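Local structure of sensory rhodopsin transducer (Thermotoga maritima, 1NC7) at residues G39-M53 with V111-Y125. The protein is of unknown function but, as a member of the Anabaena sensory rhodopsin transducer family, probably takes part in signalling, and it binds magnesium ions. Sequence-based numbering, arbitrary orientation.
Sequences GKRGYLVSHESLCIM and VVMQLSRLDVGKNHY. With FMT (formic acid), chain P; EDO (1,2-ethanediol), chain O.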
loop_
_atom_site.group_PDB
_atom_site.type_symbol
_atom_site.label_atom_id
_atom_site.label_comp_id
_atom_site.label_asym_id
_atom_site.label_seq_id
_atom_site.Cartn_x
_atom_site.Cartn_y
_atom_site.Cartn_z
ATOM N N GLY D 39 1.247 -2.646 22.524
ATOM C CA GLY D 39 -0.030 -2.329 23.145
ATOM C C GLY D 39 -1.121 -3.367 22.959
ATOM O O GLY D 39 -1.002 -4.274 22.136
ATOM N N LYS D 40 -2.193 -3.239 23.737
ATOM C CA LYS D 40 -3.317 -4.159 23.643
ATOM C C LYS D 40 -4.625 -3.476 24.035
ATOM O O LYS D 40 -4.621 -2.405 24.641
ATOM C CB LYS D 40 -3.077 -5.377 24.539
ATOM C CG LYS D 40 -2.831 -5.041 26.000
ATOM C CD LYS D 40 -2.523 -6.294 26.807
ATOM C CE LYS D 40 -2.245 -5.958 28.262
ATOM N NZ LYS D 40 -3.409 -5.288 28.905
ATOM N N ARG D 41 -5.739 -4.097 23.662
ATOM C CA ARG D 41 -7.067 -3.589 23.985
ATOM C C ARG D 41 -8.052 -4.749 23.946
ATOM O O ARG D 41 -8.309 -5.319 22.884
ATOM C CB ARG D 41 -7.519 -2.518 22.988
ATOM C CG ARG D 41 -8.929 -2.015 23.285
ATOM C CD ARG D 41 -9.482 -1.113 22.199
ATOM N NE ARG D 41 -8.750 0.143 22.092
ATOM C CZ ARG D 41 -9.184 1.202 21.417
ATOM N NH1 ARG D 41 -10.350 1.161 20.788
ATOM N NH2 ARG D 41 -8.451 2.305 21.372
ATOM N N GLY D 42 -8.601 -5.094 25.106
ATOM C CA GLY D 42 -9.546 -6.191 25.169
ATOM C C GLY D 42 -8.923 -7.503 24.734
ATOM O O GLY D 42 -7.901 -7.923 25.277
ATOM N N TYR D 43 -9.537 -8.147 23.747
ATOM C CA TYR D 43 -9.048 -9.423 23.232
ATOM C C TYR D 43 -7.895 -9.247 22.249
ATOM O O TYR D 43 -7.155 -10.191 21.974
ATOM C CB TYR D 43 -10.181 -10.175 22.523
ATOM C CG TYR D 43 -11.276 -10.706 23.426
ATOM C CD1 TYR D 43 -12.413 -11.304 22.883
ATOM C CD2 TYR D 43 -11.169 -10.635 24.815
ATOM C CE1 TYR D 43 -13.415 -11.821 23.700
ATOM C CE2 TYR D 43 -12.166 -11.150 25.642
ATOM C CZ TYR D 43 -13.285 -11.742 25.075
ATOM O OH TYR D 43 -14.271 -12.263 25.881
ATOM N N LEU D 44 -7.744 -8.033 21.728
ATOM C CA LEU D 44 -6.703 -7.750 20.748
ATOM C C LEU D 44 -5.366 -7.276 21.299
ATOM O O LEU D 44 -5.294 -6.577 22.308
ATOM C CB LEU D 44 -7.203 -6.707 19.743
ATOM C CG LEU D 44 -8.440 -7.028 18.904
ATOM C CD1 LEU D 44 -8.769 -5.830 18.028
ATOM C CD2 LEU D 44 -8.187 -8.261 18.051
ATOM N N VAL D 45 -4.303 -7.670 20.610
ATOM C CA VAL D 45 -2.952 -7.264 20.960
ATOM C C VAL D 45 -2.361 -6.742 19.657
ATOM O O VAL D 45 -2.741 -7.194 18.576
ATOM C CB VAL D 45 -2.098 -8.453 21.466
ATOM C CG1 VAL D 45 -2.688 -9.013 22.753
ATOM C CG2 VAL D 45 -2.024 -9.533 20.401
ATOM N N SER D 46 -1.465 -5.769 19.752
ATOM C CA SER D 46 -0.828 -5.222 18.562
ATOM C C SER D 46 -0.068 -6.356 17.888
ATOM O O SER D 46 0.495 -7.223 18.555
ATOM C CB SER D 46 0.138 -4.101 18.941
ATOM O OG SER D 46 -0.562 -2.992 19.473
ATOM N N HIS D 47 -0.046 -6.353 16.563
ATOM C CA HIS D 47 0.642 -7.414 15.848
ATOM C C HIS D 47 0.799 -7.082 14.381
ATOM O O HIS D 47 0.379 -6.029 13.911
ATOM C CB HIS D 47 -0.146 -8.722 15.957
ATOM C CG HIS D 47 -1.491 -8.673 15.294
ATOM N ND1 HIS D 47 -2.616 -8.195 15.929
ATOM C CD2 HIS D 47 -1.880 -9.009 14.041
ATOM C CE1 HIS D 47 -3.642 -8.238 15.096
ATOM N NE2 HIS D 47 -3.222 -8.727 13.943
ATOM N N GLU D 48 1.435 -8.001 13.670
ATOM C CA GLU D 48 1.598 -7.885 12.234
ATOM C C GLU D 48 1.171 -9.235 11.709
ATOM O O GLU D 48 1.412 -10.261 12.349
ATOM C CB GLU D 48 3.048 -7.614 11.834
ATOM C CG GLU D 48 3.522 -6.218 12.173
ATOM C CD GLU D 48 4.729 -5.799 11.360
ATOM O OE1 GLU D 48 5.645 -6.628 11.186
ATOM O OE2 GLU D 48 4.765 -4.639 10.898
ATOM N N SER D 49 0.500 -9.226 10.567
ATOM C CA SER D 49 0.057 -10.460 9.952
ATOM C C SER D 49 0.670 -10.540 8.568
ATOM O O SER D 49 0.455 -9.660 7.732
ATOM C CB SER D 49 -1.470 -10.503 9.841
ATOM O OG SER D 49 -2.080 -10.620 11.117
ATOM N N LEU D 50 1.467 -11.578 8.342
ATOM C CA LEU D 50 2.066 -11.786 7.035
ATOM C C LEU D 50 1.070 -12.705 6.355
ATOM O O LEU D 50 0.959 -13.882 6.704
ATOM C CB LEU D 50 3.427 -12.476 7.151
ATOM C CG LEU D 50 4.106 -12.794 5.815
ATOM C CD1 LEU D 50 4.346 -11.507 5.033
ATOM C CD2 LEU D 50 5.422 -13.515 6.071
ATOM N N CYS D 51 0.327 -12.159 5.401
ATOM C CA CYS D 51 -0.687 -12.936 4.713
ATOM C C CYS D 51 -0.157 -13.500 3.414
ATOM O O CYS D 51 0.389 -12.777 2.579
ATOM C CB CYS D 51 -1.918 -12.068 4.490
ATOM S SG CYS D 51 -2.540 -11.420 6.064
ATOM N N ILE D 52 -0.326 -14.810 3.262
ATOM C CA ILE D 52 0.166 -15.531 2.102
ATOM C C ILE D 52 -0.950 -16.340 1.456
ATOM O O ILE D 52 -1.778 -16.931 2.148
ATOM C CB ILE D 52 1.278 -16.513 2.521
ATOM C CG1 ILE D 52 2.302 -15.796 3.405
ATOM C CG2 ILE D 52 1.946 -17.106 1.288
ATOM C CD1 ILE D 52 3.340 -16.723 4.017
HETATM N N MSE D 53 -0.976 -16.353 0.129
HETATM C CA MSE D 53 -1.977 -17.131 -0.580
HETATM C C MSE D 53 -1.295 -18.012 -1.616
HETATM O O MSE D 53 -0.317 -17.609 -2.251
HETATM C CB MSE D 53 -3.020 -16.220 -1.242
HETATM C CG MSE D 53 -2.486 -15.280 -2.300
HETATM SE SE MSE D 53 -3.829 -14.004 -2.907
HETATM C CE MSE D 53 -5.085 -15.261 -3.666
ATOM N N VAL D 111 3.657 -17.676 -4.950
ATOM C CA VAL D 111 2.612 -17.310 -3.996
ATOM C C VAL D 111 2.498 -15.788 -4.020
ATOM O O VAL D 111 3.245 -15.120 -4.729
ATOM C CB VAL D 111 2.951 -17.771 -2.552
ATOM C CG1 VAL D 111 2.964 -19.291 -2.482
ATOM C CG2 VAL D 111 4.297 -17.205 -2.116
ATOM N N VAL D 112 1.549 -15.240 -3.267
ATOM C CA VAL D 112 1.392 -13.791 -3.202
ATOM C C VAL D 112 1.345 -13.430 -1.727
ATOM O O VAL D 112 0.733 -14.146 -0.929
ATOM C CB VAL D 112 0.094 -13.313 -3.889
ATOM C CG1 VAL D 112 0.040 -11.788 -3.872
ATOM C CG2 VAL D 112 0.044 -13.821 -5.325
HETATM N N MSE D 113 1.996 -12.330 -1.362
HETATM C CA MSE D 113 2.035 -11.920 0.037
HETATM C C MSE D 113 1.720 -10.456 0.284
HETATM O O MSE D 113 1.987 -9.593 -0.556
HETATM C CB MSE D 113 3.403 -12.230 0.637
HETATM C CG MSE D 113 3.750 -13.696 0.631
HETATM SE SE MSE D 113 5.341 -14.042 1.648
HETATM C CE MSE D 113 5.874 -15.671 0.778
ATOM N N GLN D 114 1.172 -10.197 1.468
ATOM C CA GLN D 114 0.793 -8.856 1.903
ATOM C C GLN D 114 1.081 -8.776 3.400
ATOM O O GLN D 114 0.871 -9.748 4.122
ATOM C CB GLN D 114 -0.704 -8.648 1.644
ATOM C CG GLN D 114 -1.237 -7.252 1.944
ATOM C CD GLN D 114 -2.705 -7.105 1.558
ATOM O OE1 GLN D 114 -3.246 -7.914 0.803
ATOM N NE2 GLN D 114 -3.353 -6.069 2.072
ATOM N N LEU D 115 1.570 -7.629 3.864
ATOM C CA LEU D 115 1.869 -7.457 5.285
ATOM C C LEU D 115 1.018 -6.344 5.872
ATOM O O LEU D 115 0.966 -5.236 5.330
ATOM C CB LEU D 115 3.348 -7.113 5.497
ATOM C CG LEU D 115 3.809 -6.932 6.951
ATOM C CD1 LEU D 115 3.691 -8.258 7.698
ATOM C CD2 LEU D 115 5.249 -6.432 6.981
ATOM N N SER D 116 0.358 -6.640 6.985
ATOM C CA SER D 116 -0.490 -5.659 7.641
ATOM C C SER D 116 -0.132 -5.547 9.106
ATOM O O SER D 116 0.253 -6.524 9.739
ATOM C CB SER D 116 -1.955 -6.058 7.501
ATOM O OG SER D 116 -2.284 -6.216 6.137
ATOM N N ARG D 117 -0.254 -4.342 9.644
ATOM C CA ARG D 117 0.053 -4.125 11.044
ATOM C C ARG D 117 -1.122 -3.509 11.783
ATOM O O ARG D 117 -1.782 -2.606 11.273
ATOM C CB ARG D 117 1.263 -3.195 11.193
ATOM C CG ARG D 117 1.629 -2.908 12.651
ATOM C CD ARG D 117 2.698 -1.840 12.744
ATOM N NE ARG D 117 3.860 -2.193 11.942
ATOM C CZ ARG D 117 4.877 -1.374 11.699
ATOM N NH1 ARG D 117 4.876 -0.146 12.200
ATOM N NH2 ARG D 117 5.887 -1.780 10.944
ATOM N N LEU D 118 -1.386 -4.033 12.975
ATOM C CA LEU D 118 -2.422 -3.496 13.843
ATOM C C LEU D 118 -1.671 -2.932 15.045
ATOM O O LEU D 118 -0.980 -3.664 15.758
ATOM C CB LEU D 118 -3.388 -4.580 14.331
ATOM C CG LEU D 118 -4.338 -4.077 15.430
ATOM C CD1 LEU D 118 -5.315 -3.060 14.849
ATOM C CD2 LEU D 118 -5.093 -5.248 16.040
ATOM N N ASP D 119 -1.786 -1.626 15.247
ATOM C CA ASP D 119 -1.136 -0.963 16.366
ATOM C C ASP D 119 -2.299 -0.511 17.236
ATOM O O ASP D 119 -3.047 0.393 16.860
ATOM C CB ASP D 119 -0.341 0.248 15.876
ATOM C CG ASP D 119 0.585 0.811 16.936
ATOM O OD1 ASP D 119 0.348 0.562 18.138
ATOM O OD2 ASP D 119 1.548 1.514 16.560
ATOM N N VAL D 120 -2.461 -1.154 18.384
ATOM C CA VAL D 120 -3.568 -0.830 19.266
ATOM C C VAL D 120 -3.129 -0.609 20.705
ATOM O O VAL D 120 -2.094 -1.107 21.138
ATOM C CB VAL D 120 -4.628 -1.958 19.220
ATOM C CG1 VAL D 120 -4.032 -3.250 19.762
ATOM C CG2 VAL D 120 -5.861 -1.558 20.012
ATOM N N GLY D 121 -3.928 0.161 21.434
ATOM C CA GLY D 121 -3.638 0.442 22.825
ATOM C C GLY D 121 -4.916 0.926 23.470
ATOM O O GLY D 121 -5.964 0.948 22.825
ATOM N N LYS D 122 -4.846 1.316 24.737
ATOM C CA LYS D 122 -6.037 1.794 25.419
ATOM C C LYS D 122 -6.618 3.015 24.716
ATOM O O LYS D 122 -7.837 3.181 24.662
ATOM C CB LYS D 122 -5.718 2.146 26.874
ATOM C CG LYS D 122 -6.926 2.650 27.649
ATOM C CD LYS D 122 -6.608 2.867 29.117
ATOM C CE LYS D 122 -7.843 3.337 29.868
ATOM N NZ LYS D 122 -8.978 2.391 29.691
ATOM N N ASN D 123 -5.745 3.854 24.161
ATOM C CA ASN D 123 -6.188 5.074 23.493
ATOM C C ASN D 123 -5.883 5.226 22.000
ATOM O O ASN D 123 -5.808 6.347 21.498
ATOM C CB ASN D 123 -5.646 6.295 24.241
ATOM C CG ASN D 123 -6.251 6.448 25.625
ATOM O OD1 ASN D 123 -6.094 5.581 26.484
ATOM N ND2 ASN D 123 -6.950 7.555 25.844
ATOM N N HIS D 124 -5.690 4.114 21.294
ATOM C CA HIS D 124 -5.455 4.169 19.850
ATOM C C HIS D 124 -5.735 2.823 19.196
ATOM O O HIS D 124 -5.726 1.785 19.856
ATOM C CB HIS D 124 -4.028 4.637 19.514
ATOM C CG HIS D 124 -2.969 3.609 19.763
ATOM N ND1 HIS D 124 -2.444 3.364 21.013
ATOM C CD2 HIS D 124 -2.320 2.777 18.913
ATOM C CE1 HIS D 124 -1.515 2.428 20.922
ATOM N NE2 HIS D 124 -1.421 2.055 19.658
ATOM N N TYR D 125 -5.996 2.852 17.892
ATOM C CA TYR D 125 -6.298 1.645 17.130
ATOM C C TYR D 125 -6.118 2.018 15.662
ATOM O O TYR D 125 -6.894 2.795 15.115
ATOM C CB TYR D 125 -7.745 1.227 17.415
ATOM C CG TYR D 125 -8.198 -0.087 16.812
ATOM C CD1 TYR D 125 -8.778 -1.068 17.614
ATOM C CD2 TYR D 125 -8.125 -0.321 15.437
ATOM C CE1 TYR D 125 -9.278 -2.245 17.067
ATOM C CE2 TYR D 125 -8.626 -1.499 14.880
ATOM C CZ TYR D 125 -9.202 -2.454 15.702
ATOM O OH TYR D 125 -9.727 -3.608 15.165
HETATM C C FMT P . -8.756 4.645 18.489
HETATM O O1 FMT P . -9.041 5.695 17.876
HETATM O O2 FMT P . -9.277 4.332 19.578
HETATM C C1 EDO O . 6.246 4.178 11.337
HETATM O O1 EDO O . 7.113 4.197 12.488
HETATM C C2 EDO O . 5.770 2.783 11.091
HETATM O O2 EDO O . 6.818 1.769 10.971
HETATM O O HOH W 1 0.513 -0.501 20.713
#
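The guanidinium of Arg41 has Tyr125 CB over one face, 3.9 Å above its plane, while Gly121 O and a formic acid molecule lie at its edge. It grips that carbonyl side-on, Arg41 NE to Gly121 O at 3.0 Å and NH2 more loosely; both bonds lie within 8° of the guanidinium plane, which fixes the rotation of the group. Leu118 CB lies over a face of the His47 ring, 4.1 Å from its centroid, a CH-pi contact. At the ring edge, His47 ND1 donates to Val45 O in a straight bond (2.8 Å, 178°), which pins the imidazole's orientation. Arg117, bent at chi3 (-54°), sets NE 2.8 Å from Glu48 OE2; NH2 shares this oxygen from the same face of the carboxylate, completing a side-on salt bridge. NH2 also pairs with Asp33, and Glu48 OE1 accepts from Tyr35 N, so this buried charge pair has further partners. Ser46 OG takes the N-H of Val120 (2.9 Å) and gives its own proton to Gly39 O.

Beyond Ser46 the backbones pair in regular antiparallel register from His47–Leu118 to Met53–Val112. Ile52 CG1 and Met113 CG (selenomethionine) meet at 3.8 Å on the face turned to strands 28-34 and 60-68. Within the antiparallel sheet, strand 47-54 lies between 84-89 and 110-121, and 124-135 flanks the latter; a second subunit packs against Cys51, Met53, Val112 and Gln114.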